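Local structure of SusD-like carbohydrate binding protein BF1063 (Bacteroides fragilis NCTC 9343, 3I4G) at residues Leu287-Phe299 and Arg305-Leu319. The protein probably binds carbohydrate at the outer membrane of the bacterium. Numbering follows the deposited sequence.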
# COMPACT_ATOMS: atom_id res chain seq x y z
N LEU A 287 13.09 -8.57 0.17
CA LEU A 287 12.31 -8.28 1.40
C LEU A 287 12.66 -9.30 2.49
O LEU A 287 12.93 -8.92 3.64
CB LEU A 287 10.81 -8.31 1.12
CG LEU A 287 9.92 -8.22 2.36
CD1 LEU A 287 10.19 -6.96 3.22
CD2 LEU A 287 8.42 -8.29 1.97
N TYR A 288 12.62 -10.59 2.17
CA TYR A 288 13.02 -11.60 3.13
C TYR A 288 14.34 -11.27 3.84
O TYR A 288 14.46 -11.45 5.06
CB TYR A 288 13.11 -13.00 2.47
CG TYR A 288 13.84 -13.97 3.34
CD1 TYR A 288 13.21 -14.48 4.48
CD2 TYR A 288 15.14 -14.37 3.09
CE1 TYR A 288 13.87 -15.34 5.33
CE2 TYR A 288 15.81 -15.24 3.98
CZ TYR A 288 15.14 -15.68 5.09
OH TYR A 288 15.75 -16.56 6.00
N GLU A 289 15.33 -10.80 3.10
CA GLU A 289 16.65 -10.50 3.62
C GLU A 289 16.74 -9.21 4.43
O GLU A 289 17.74 -8.97 5.09
CB GLU A 289 17.63 -10.39 2.44
CG GLU A 289 17.83 -11.69 1.71
CD GLU A 289 18.41 -11.54 0.33
OE1 GLU A 289 18.87 -10.43 -0.04
OE2 GLU A 289 18.39 -12.54 -0.41
N SER A 290 15.69 -8.40 4.39
CA SER A 290 15.74 -7.09 5.02
C SER A 290 15.52 -7.14 6.55
O SER A 290 16.05 -6.30 7.28
CB SER A 290 14.72 -6.15 4.33
OG SER A 290 14.96 -4.81 4.76
N TYR A 291 14.75 -8.09 7.03
CA TYR A 291 14.40 -8.18 8.43
C TYR A 291 15.66 -8.41 9.28
O TYR A 291 16.52 -9.21 8.93
CB TYR A 291 13.41 -9.31 8.67
CG TYR A 291 12.08 -9.13 8.02
CD1 TYR A 291 11.05 -8.48 8.64
CD2 TYR A 291 11.85 -9.64 6.76
CE1 TYR A 291 9.82 -8.28 8.02
CE2 TYR A 291 10.64 -9.45 6.14
CZ TYR A 291 9.63 -8.79 6.76
OH TYR A 291 8.39 -8.61 6.15
N GLU A 292 15.79 -7.70 10.39
CA GLU A 292 16.91 -7.96 11.28
C GLU A 292 16.83 -9.32 11.96
O GLU A 292 15.80 -9.98 11.97
CB GLU A 292 16.94 -6.88 12.35
CG GLU A 292 17.26 -5.51 11.80
CD GLU A 292 16.82 -4.35 12.70
OE1 GLU A 292 16.39 -4.55 13.85
OE2 GLU A 292 16.97 -3.19 12.25
N PHE A 293 17.96 -9.76 12.55
CA PHE A 293 17.92 -10.82 13.51
C PHE A 293 17.21 -10.26 14.75
O PHE A 293 17.07 -9.05 14.93
CB PHE A 293 19.33 -11.30 13.87
CG PHE A 293 20.01 -12.08 12.78
CD1 PHE A 293 19.55 -13.34 12.43
CD2 PHE A 293 21.14 -11.60 12.16
CE1 PHE A 293 20.20 -14.07 11.44
CE2 PHE A 293 21.77 -12.33 11.16
CZ PHE A 293 21.31 -13.55 10.81
N LYS A 294 16.81 -11.14 15.65
CA LYS A 294 16.09 -10.76 16.86
C LYS A 294 16.86 -9.79 17.75
O LYS A 294 16.23 -9.00 18.47
CB LYS A 294 15.75 -12.02 17.67
CG LYS A 294 14.64 -12.78 17.07
CD LYS A 294 13.31 -12.37 17.58
CE LYS A 294 13.03 -12.91 18.97
NZ LYS A 294 11.59 -12.62 19.31
N ASP A 295 18.19 -9.84 17.74
CA ASP A 295 18.98 -8.87 18.52
C ASP A 295 19.16 -7.52 17.83
O ASP A 295 19.91 -6.66 18.30
CB ASP A 295 20.36 -9.47 18.90
CG ASP A 295 21.30 -9.59 17.74
OD1 ASP A 295 20.89 -9.40 16.56
OD2 ASP A 295 22.50 -9.87 17.99
N GLY A 296 18.49 -7.33 16.70
CA GLY A 296 18.51 -6.05 16.00
C GLY A 296 19.65 -5.84 15.03
O GLY A 296 19.76 -4.76 14.43
N THR A 297 20.50 -6.84 14.89
CA THR A 297 21.62 -6.74 13.97
C THR A 297 21.14 -7.16 12.56
O THR A 297 20.13 -7.85 12.42
CB THR A 297 22.83 -7.59 14.41
OG1 THR A 297 22.45 -8.95 14.53
CG2 THR A 297 23.35 -7.11 15.76
N PRO A 298 21.83 -6.68 11.50
CA PRO A 298 21.38 -6.96 10.14
C PRO A 298 21.52 -8.41 9.77
O PRO A 298 22.44 -9.11 10.23
CB PRO A 298 22.32 -6.13 9.25
CG PRO A 298 23.03 -5.21 10.16
CD PRO A 298 23.00 -5.78 11.53
N PHE A 299 20.59 -8.86 8.95
CA PHE A 299 20.63 -10.21 8.45
C PHE A 299 21.81 -10.46 7.51
O PHE A 299 22.19 -9.59 6.72
CB PHE A 299 19.33 -10.54 7.70
CG PHE A 299 19.34 -11.92 7.13
CD1 PHE A 299 19.28 -13.03 7.93
CD2 PHE A 299 19.49 -12.09 5.77
CE1 PHE A 299 19.32 -14.30 7.38
CE2 PHE A 299 19.53 -13.35 5.22
CZ PHE A 299 19.47 -14.45 6.02
N ARG A 305 23.29 -17.86 12.62
CA ARG A 305 21.87 -17.86 12.99
C ARG A 305 20.95 -18.14 11.79
O ARG A 305 19.77 -18.47 11.99
CB ARG A 305 21.47 -16.53 13.63
CG ARG A 305 22.08 -16.35 15.00
CD ARG A 305 21.88 -14.97 15.50
NE ARG A 305 22.74 -14.04 14.78
CZ ARG A 305 22.76 -12.75 15.03
NH1 ARG A 305 21.96 -12.25 15.93
NH2 ARG A 305 23.58 -11.96 14.36
N TYR A 306 21.43 -17.95 10.56
CA TYR A 306 20.64 -18.29 9.38
C TYR A 306 20.38 -19.79 9.33
O TYR A 306 21.33 -20.60 9.32
CB TYR A 306 21.31 -17.83 8.10
CG TYR A 306 20.72 -18.43 6.85
CD1 TYR A 306 19.40 -18.22 6.55
CD2 TYR A 306 21.48 -19.19 5.97
CE1 TYR A 306 18.82 -18.78 5.39
CE2 TYR A 306 20.92 -19.74 4.81
CZ TYR A 306 19.59 -19.53 4.54
OH TYR A 306 19.11 -20.08 3.35
N ASP A 307 19.11 -20.16 9.29
CA ASP A 307 18.71 -21.56 9.26
C ASP A 307 17.85 -21.81 8.04
O ASP A 307 16.68 -21.41 8.04
CB ASP A 307 17.89 -21.91 10.51
CG ASP A 307 17.65 -23.41 10.66
OD1 ASP A 307 17.75 -24.14 9.66
OD2 ASP A 307 17.39 -23.84 11.80
N PRO A 308 18.41 -22.45 7.00
CA PRO A 308 17.63 -22.72 5.79
C PRO A 308 16.44 -23.64 6.02
O PRO A 308 15.54 -23.63 5.19
CB PRO A 308 18.64 -23.37 4.82
CG PRO A 308 19.78 -23.65 5.56
CD PRO A 308 19.80 -22.91 6.85
N SER A 309 16.40 -24.34 7.16
CA SER A 309 15.25 -25.21 7.49
C SER A 309 14.12 -24.45 8.19
O SER A 309 13.04 -25.00 8.41
CB SER A 309 15.67 -26.40 8.36
OG SER A 309 16.01 -26.02 9.69
N ASN A 310 14.37 -23.20 8.59
CA ASN A 310 13.34 -22.39 9.24
C ASN A 310 13.69 -20.94 8.99
O ASN A 310 14.37 -20.28 9.76
CB ASN A 310 13.23 -22.70 10.73
CG ASN A 310 12.06 -21.99 11.37
OD1 ASN A 310 11.50 -21.00 10.82
ND2 ASN A 310 11.66 -22.47 12.53
N LEU A 311 13.19 -20.44 7.88
CA LEU A 311 13.61 -19.13 7.41
C LEU A 311 13.28 -17.97 8.31
O LEU A 311 13.98 -16.96 8.24
CB LEU A 311 13.04 -18.86 6.02
CG LEU A 311 13.54 -19.74 4.89
CD1 LEU A 311 12.96 -19.25 3.55
CD2 LEU A 311 15.09 -19.80 4.79
N GLY A 312 12.27 -18.10 9.16
CA GLY A 312 11.92 -17.00 10.06
C GLY A 312 12.53 -17.08 11.45
O GLY A 312 12.35 -16.17 12.27
N LYS A 313 13.26 -18.14 11.72
CA LYS A 313 13.81 -18.37 13.05
C LYS A 313 14.91 -17.37 13.39
O LYS A 313 15.82 -17.12 12.58
CB LYS A 313 14.36 -19.79 13.16
CG LYS A 313 14.94 -20.12 14.56
CD LYS A 313 15.42 -21.55 14.66
CE LYS A 313 16.03 -21.82 16.05
NZ LYS A 313 16.57 -23.20 16.10
N ASP A 314 14.81 -16.80 14.59
CA ASP A 314 15.79 -15.83 15.10
C ASP A 314 15.76 -14.53 14.28
O ASP A 314 16.72 -13.77 14.26
CB ASP A 314 17.22 -16.42 15.17
CG ASP A 314 18.06 -15.80 16.27
OD1 ASP A 314 17.62 -14.83 16.91
OD2 ASP A 314 19.17 -16.34 16.53
N ARG A 315 14.62 -14.26 13.64
CA ARG A 315 14.42 -13.03 12.91
C ARG A 315 13.30 -12.22 13.51
O ARG A 315 12.44 -12.73 14.22
CB ARG A 315 14.05 -13.31 11.43
CG ARG A 315 15.08 -14.15 10.66
CD ARG A 315 16.41 -13.42 10.40
NE ARG A 315 16.28 -12.34 9.41
CZ ARG A 315 16.11 -12.52 8.12
NH1 ARG A 315 16.02 -13.73 7.60
NH2 ARG A 315 15.98 -11.47 7.33
N ASP A 316 13.30 -10.93 13.17
CA ASP A 316 12.22 -10.01 13.53
C ASP A 316 10.89 -10.77 13.40
O ASP A 316 10.63 -11.36 12.36
CB ASP A 316 12.28 -8.83 12.57
CG ASP A 316 11.38 -7.66 12.96
OD1 ASP A 316 10.20 -7.85 13.29
OD2 ASP A 316 11.87 -6.52 12.83
N PRO A 317 10.03 -10.74 14.44
CA PRO A 317 8.76 -11.44 14.36
C PRO A 317 7.91 -11.00 13.18
O PRO A 317 7.08 -11.81 12.72
CB PRO A 317 8.07 -11.09 15.71
CG PRO A 317 9.18 -10.82 16.62
CD PRO A 317 10.24 -10.15 15.77
N ARG A 318 8.11 -9.78 12.69
CA ARG A 318 7.30 -9.32 11.54
C ARG A 318 7.57 -10.11 10.27
O ARG A 318 6.70 -10.08 9.38
CB ARG A 318 7.52 -7.82 11.29
CG ARG A 318 6.88 -6.98 12.38
CD ARG A 318 7.27 -5.54 12.31
NE ARG A 318 8.66 -5.34 12.74
CZ ARG A 318 9.26 -4.16 12.83
NH1 ARG A 318 8.61 -3.05 12.55
NH2 ARG A 318 10.53 -4.11 13.21
N LEU A 319 8.70 -10.83 10.19
CA LEU A 319 8.93 -11.65 9.00
C LEU A 319 7.89 -12.75 8.93
O LEU A 319 7.10 -12.80 7.99
CB LEU A 319 10.34 -12.21 9.04
CG LEU A 319 10.88 -12.96 7.83
CD1 LEU A 319 12.41 -13.06 7.96
CD2 LEU A 319 10.25 -14.36 7.65
O HOH W 1 13.85 -5.77 11.12
O HOH W 2 19.47 -12.78 17.35
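The guanidinium of R315 lies between F299 and L319: the F299 ring stacks flat on one face, planes 14° apart and centres 3.7 Å apart, while L319 CD1 covers the other. Bends at chi2 and chi3 (-69° and -70°) fold the R315 chain back so that its nitrogens reach the carbonyls of Y288 and Y291. R315 NH2 donates to Y288 O at 2.7 Å, and NE and NH2 together grip Y291 O side-on from one face of its carbonyl plane. The Y288 ring stands steeply to this guanidinium, with R315 CZ over its face, and Y288 OH donates to a lone pair of L311 O at 2.9 Å. L319 CB sits 3.7 Å from the centre of the Y291 ring, over its face. Within this SusD-family fold, a single beta bridge, F293 with R315, ties the two loops: D316 N donates to E292 O and K294 N to D314 O. D316 then N-caps helix 317-322 through R318 N. Toward solvent the contact is looser. The guanidinium of R305 lies flat on the F293 ring, centres 3.9 Å apart; R305 NH1 forms a salt bridge to D295 OD1 (3.1 Å) whose hydrogen bond is weak, NH2 donates to T297 OG1, and NE pairs with D303 OD1 in another salt bridge. A water joins R305 NH1, D295 N and D314 OD1.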